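Local coordinates for hydrogenase maturation protease HycI (PDB 5ZBY), which probably acts as an aspartic-type endopeptidase that cleaves at the C-terminus during maturation of a [NiFe] hydrogenase, at residues Ala88-Thr93 against Ile107-Ile112; Leu47-Gly52 against Glu56-Lys61. One frame throughout, in Å; residues are numbered along the deposited sequence.

Interaction 1: residues Ala88-Thr93 against Ile107-Ile112; sequences ADPLKT and IVASYI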
# COMPACT_ATOMS: atom_id res chain seq x y z
N ALA A 88 -4.76 -3.51 -7.65
CA ALA A 88 -5.51 -4.75 -7.50
C ALA A 88 -6.51 -4.68 -6.38
O ALA A 88 -6.41 -3.80 -5.52
CB ALA A 88 -4.57 -5.93 -7.27
N ASP A 89 -7.45 -5.62 -6.40
CA ASP A 89 -8.48 -5.80 -5.37
C ASP A 89 -8.02 -6.90 -4.42
O ASP A 89 -8.04 -8.10 -4.74
CB ASP A 89 -9.82 -6.15 -6.02
CG ASP A 89 -10.92 -6.46 -5.00
OD1 ASP A 89 -10.70 -6.31 -3.78
OD2 ASP A 89 -12.03 -6.85 -5.44
N PRO A 90 -7.57 -6.50 -3.22
CA PRO A 90 -6.97 -7.50 -2.35
C PRO A 90 -7.99 -8.43 -1.71
O PRO A 90 -7.59 -9.41 -1.11
CB PRO A 90 -6.22 -6.65 -1.30
CG PRO A 90 -7.08 -5.45 -1.19
CD PRO A 90 -7.58 -5.16 -2.60
N LEU A 91 -9.28 -8.13 -1.87
CA LEU A 91 -10.34 -9.00 -1.37
C LEU A 91 -10.48 -10.25 -2.23
O LEU A 91 -10.98 -11.27 -1.74
CB LEU A 91 -11.67 -8.29 -1.36
CG LEU A 91 -11.77 -7.05 -0.44
CD1 LEU A 91 -13.01 -6.26 -0.76
CD2 LEU A 91 -11.82 -7.57 0.95
N LYS A 92 -10.02 -10.18 -3.48
CA LYS A 92 -10.31 -11.26 -4.43
C LYS A 92 -9.50 -12.52 -4.12
O LYS A 92 -8.28 -12.46 -3.90
CB LYS A 92 -10.03 -10.80 -5.85
CG LYS A 92 -11.18 -11.03 -6.81
CD LYS A 92 -10.72 -10.97 -8.26
CE LYS A 92 -11.90 -10.93 -9.21
NZ LYS A 92 -11.49 -10.58 -10.59
N THR A 93 -10.19 -13.67 -4.07
CA THR A 93 -9.56 -14.98 -3.86
C THR A 93 -8.87 -15.43 -5.15
O THR A 93 -9.47 -15.41 -6.23
CB THR A 93 -10.63 -16.00 -3.44
OG1 THR A 93 -11.50 -15.37 -2.47
CG2 THR A 93 -9.99 -17.13 -2.79
N ILE A 107 -7.22 -11.60 3.97
CA ILE A 107 -7.88 -11.75 5.26
C ILE A 107 -7.95 -10.44 6.02
O ILE A 107 -8.98 -10.06 6.49
CB ILE A 107 -7.13 -12.74 6.15
CG1 ILE A 107 -6.94 -14.09 5.46
CG2 ILE A 107 -7.83 -12.89 7.47
CD1 ILE A 107 -8.19 -14.68 4.90
N VAL A 108 -6.83 -9.73 6.05
CA VAL A 108 -6.79 -8.40 6.67
C VAL A 108 -7.81 -7.46 6.04
O VAL A 108 -8.60 -6.83 6.73
CB VAL A 108 -5.37 -7.80 6.59
CG1 VAL A 108 -5.37 -6.37 7.15
CG2 VAL A 108 -4.40 -8.68 7.35
N ALA A 109 -7.78 -7.34 4.71
CA ALA A 109 -8.66 -6.48 3.96
C ALA A 109 -10.14 -6.83 4.12
O ALA A 109 -10.98 -5.95 4.22
CB ALA A 109 -8.25 -6.52 2.43
N SER A 110 -10.44 -8.14 4.13
CA SER A 110 -11.83 -8.60 4.33
C SER A 110 -12.35 -8.22 5.72
O SER A 110 -13.49 -7.79 5.87
CB SER A 110 -11.94 -10.12 4.16
OG SER A 110 -11.54 -10.50 2.83
N TYR A 111 -11.51 -8.42 6.73
CA TYR A 111 -11.90 -7.97 8.09
C TYR A 111 -12.15 -6.47 8.15
O TYR A 111 -13.20 -6.01 8.64
CB TYR A 111 -10.83 -8.37 9.08
CG TYR A 111 -11.10 -7.89 10.48
CD1 TYR A 111 -12.00 -8.58 11.29
CD2 TYR A 111 -10.47 -6.77 10.98
CE1 TYR A 111 -12.26 -8.15 12.58
CE2 TYR A 111 -10.74 -6.33 12.29
CZ TYR A 111 -11.63 -7.04 13.08
OH TYR A 111 -11.90 -6.63 14.37
N ILE A 112 -11.21 -5.67 7.64
CA ILE A 112 -11.41 -4.21 7.64
C ILE A 112 -12.70 -3.78 6.93
O ILE A 112 -13.49 -2.96 7.47
CB ILE A 112 -10.20 -3.48 6.99
CG1 ILE A 112 -8.93 -3.73 7.82
CG2 ILE A 112 -10.57 -1.98 6.79
CD1 ILE A 112 -7.60 -3.31 7.17
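Leu91 carries most of this contact, laying one methyl branch against the helix of Ile107-Ile112 where Ala109 faces the loop and Ser110 flanks it. Its side chain shows how one methyl can join a turn to a helix. CB serves as a spacer and meets nothing of Ile107-Ile112. The next bond places CG beside the backbone N, anti to the carbonyl carbon (chi1 -62°), and the second torsion (chi2 167°) directs CD2, not CD1, to Ile107-Ile112. The tip, CD2, lies 3.5 Å from Ser110 OG and 4.0 Å from Ala109 CB. It also reaches the backbone between those two residues, coming within 3.7 Å of Ala109 C. The methyl thus rests partly on the main chain, something the small Ala109 side chain permits. The Leu91 side chain also touches Lys113 farther along the helix. Although it touches a methyl here, the Ser110 hydroxyl is satisfied, being hydrogen-bonded to the carbonyl of Arg106 one turn earlier. Pro90 adds a second apolar touch, its ring atom CG standing 4.0 Å from Ala109 CB, which therefore meets both loop residues.

No hydrogen bond crosses the contact; the loop is instead shaped from within. Asp89 to Lys92 form a type I turn, closed by Lys92 N to Asp89 O at 3.1 Å. Asp89 OD1 also accepts from Leu91 N at 3.0 Å, an Asx turn in which the donor stands 50° out of the carboxylate plane. Together these bonds help set the backbone from which Leu91 projects.

The turn follows edge strand 85-88, whose Ala88 pairs through its backbone with Leu122 of strand 119-125. Pro90 and Ala109 both pack on Ile120 of that same strand, so the turn and helix 105-116 meet beside the sheet's antiparallel pair.

Interaction 2: residues Leu47-Gly52 against Glu56-Lys61; sequences LILNCG and ESYVGK
This is an apolar and sulfur-aromatic contact between edge strand 46-50, with the turn after it, and the start of helix 59-64, within the beta-alpha-beta crossover that leads on to strand 69-75. Tyr58, at the N-cap position, is the main bridge. With CG anti to the carbonyl carbon (chi1 -61°), its ring extends along the strand end toward Cys51. The Cys51 sulfur sits obliquely to it, SG lying 4.2 Å from the Tyr58 ring centroid and 28° off the ring normal. Farther along the ring, CE2 comes within 3.6 Å of Cys51 CA. At the other end of the side chain, Tyr58 CB meets Leu49 CD1 at 4.1 Å, the two side chains sliding past each other in opposite directions. Lys61 adds its aliphatic stem, CD lying 4.3 Å from Leu49 CD2, and Leu47 CD2 packs beside the same lysine.

The turn has its own brace: Asn50 OD1 accepts from Gly52 N at 3.0 Å in the carbonyl plane, an Asx turn. An alanine in place of Tyr58 would probably leave the Cys51 sulfur without its aromatic partner and open a gap between the turn and the helix start.

The Asn50 carbonyl lies oblique to the ring, its O 3.5 Å from Tyr58 OH, yet no hydrogen bond spans the two segments. Their adhesion probably rests largely on dispersion and the polarisable sulfur.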
# COMPACT_ATOMS: atom_id res chain seq x y z
N LEU A 47 -5.13 9.35 7.10
CA LEU A 47 -4.21 8.72 8.01
C LEU A 47 -3.19 7.92 7.20
O LEU A 47 -3.60 7.11 6.38
CB LEU A 47 -4.96 7.81 8.95
CG LEU A 47 -4.16 6.88 9.86
CD1 LEU A 47 -3.22 7.67 10.79
CD2 LEU A 47 -5.06 5.93 10.63
N ILE A 48 -1.90 8.16 7.44
CA ILE A 48 -0.81 7.40 6.80
C ILE A 48 -0.15 6.53 7.85
O ILE A 48 0.27 7.00 8.93
CB ILE A 48 0.24 8.33 6.18
CG1 ILE A 48 -0.38 9.46 5.35
CG2 ILE A 48 1.26 7.48 5.34
CD1 ILE A 48 -1.05 8.96 4.08
N LEU A 49 -0.07 5.24 7.58
CA LEU A 49 0.54 4.29 8.50
C LEU A 49 1.69 3.54 7.84
O LEU A 49 1.58 3.10 6.69
CB LEU A 49 -0.47 3.25 8.95
CG LEU A 49 -1.63 3.74 9.79
CD1 LEU A 49 -2.62 2.59 9.97
CD2 LEU A 49 -1.08 4.25 11.14
N ASN A 50 2.78 3.40 8.57
CA ASN A 50 3.85 2.47 8.22
C ASN A 50 3.55 1.17 8.97
O ASN A 50 3.67 1.11 10.21
CB ASN A 50 5.21 3.06 8.59
CG ASN A 50 6.38 2.12 8.29
OD1 ASN A 50 6.21 0.90 8.12
ND2 ASN A 50 7.57 2.69 8.22
N CYS A 51 3.12 0.15 8.26
CA CYS A 51 2.68 -1.10 8.88
C CYS A 51 3.80 -2.15 8.97
O CYS A 51 3.58 -3.25 9.50
CB CYS A 51 1.54 -1.73 8.09
SG CYS A 51 0.06 -0.69 8.15
N GLY A 52 4.96 -1.82 8.41
CA GLY A 52 6.03 -2.80 8.28
C GLY A 52 5.49 -4.04 7.60
O GLY A 52 4.78 -3.94 6.62
N GLU A 56 -1.85 -6.54 9.85
CA GLU A 56 -2.87 -7.10 10.73
C GLU A 56 -2.84 -6.44 12.09
O GLU A 56 -3.88 -6.33 12.75
CB GLU A 56 -2.67 -8.62 10.89
CG GLU A 56 -1.31 -9.00 11.44
CD GLU A 56 -0.34 -9.44 10.33
OE1 GLU A 56 -0.22 -8.75 9.29
OE2 GLU A 56 0.31 -10.50 10.49
N SER A 57 -1.67 -5.98 12.52
CA SER A 57 -1.55 -5.29 13.82
C SER A 57 -2.18 -3.89 13.87
O SER A 57 -2.29 -3.32 14.96
CB SER A 57 -0.09 -5.15 14.22
OG SER A 57 0.60 -6.40 14.22
N TYR A 58 -2.57 -3.34 12.73
CA TYR A 58 -3.15 -2.00 12.67
C TYR A 58 -4.65 -1.95 12.39
O TYR A 58 -5.20 -0.87 12.21
CB TYR A 58 -2.36 -1.16 11.63
CG TYR A 58 -0.90 -1.04 12.00
CD1 TYR A 58 -0.44 0.11 12.64
CD2 TYR A 58 0.02 -2.08 11.74
CE1 TYR A 58 0.86 0.24 13.03
CE2 TYR A 58 1.37 -1.95 12.12
CZ TYR A 58 1.79 -0.81 12.77
OH TYR A 58 3.10 -0.64 13.19
N VAL A 59 -5.33 -3.09 12.38
CA VAL A 59 -6.72 -3.11 11.96
C VAL A 59 -7.58 -2.27 12.89
O VAL A 59 -8.44 -1.56 12.42
CB VAL A 59 -7.30 -4.52 11.83
CG1 VAL A 59 -6.62 -5.27 10.65
CG2 VAL A 59 -7.10 -5.31 13.09
N GLY A 60 -7.25 -2.28 14.17
CA GLY A 60 -7.98 -1.46 15.13
C GLY A 60 -7.90 0.01 14.80
O GLY A 60 -8.94 0.71 14.73
N LYS A 61 -6.70 0.48 14.61
CA LYS A 61 -6.53 1.86 14.34
C LYS A 61 -7.12 2.19 12.99
O LYS A 61 -7.72 3.20 12.83
CB LYS A 61 -5.07 2.20 14.30
CG LYS A 61 -4.75 3.64 14.44
CD LYS A 61 -3.30 3.87 14.75
CE LYS A 61 -2.99 5.35 14.91
NZ LYS A 61 -2.84 5.80 16.31

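Overall arrangement
Interaction 2 closes before interaction 1 opens along the chain, and their centres lie 15 Å apart. Each lies at an outermost strand of the five-stranded mixed sheet: interaction 2 ties strand 46-50 to the start of helix 59-64, and interaction 1 ties the turn after strand 85-88 to helix 105-116. These two helices pack side by side, and Val59 joins them. Its CG1 meets Val108 CG1 at 3.9 Å and Ile112 CG1 at 4.0 Å, while Glu56 CB also touches Val108. The result is an example of how helices on one face of an alpha/beta sheet can bring its two edges into one continuous packing network.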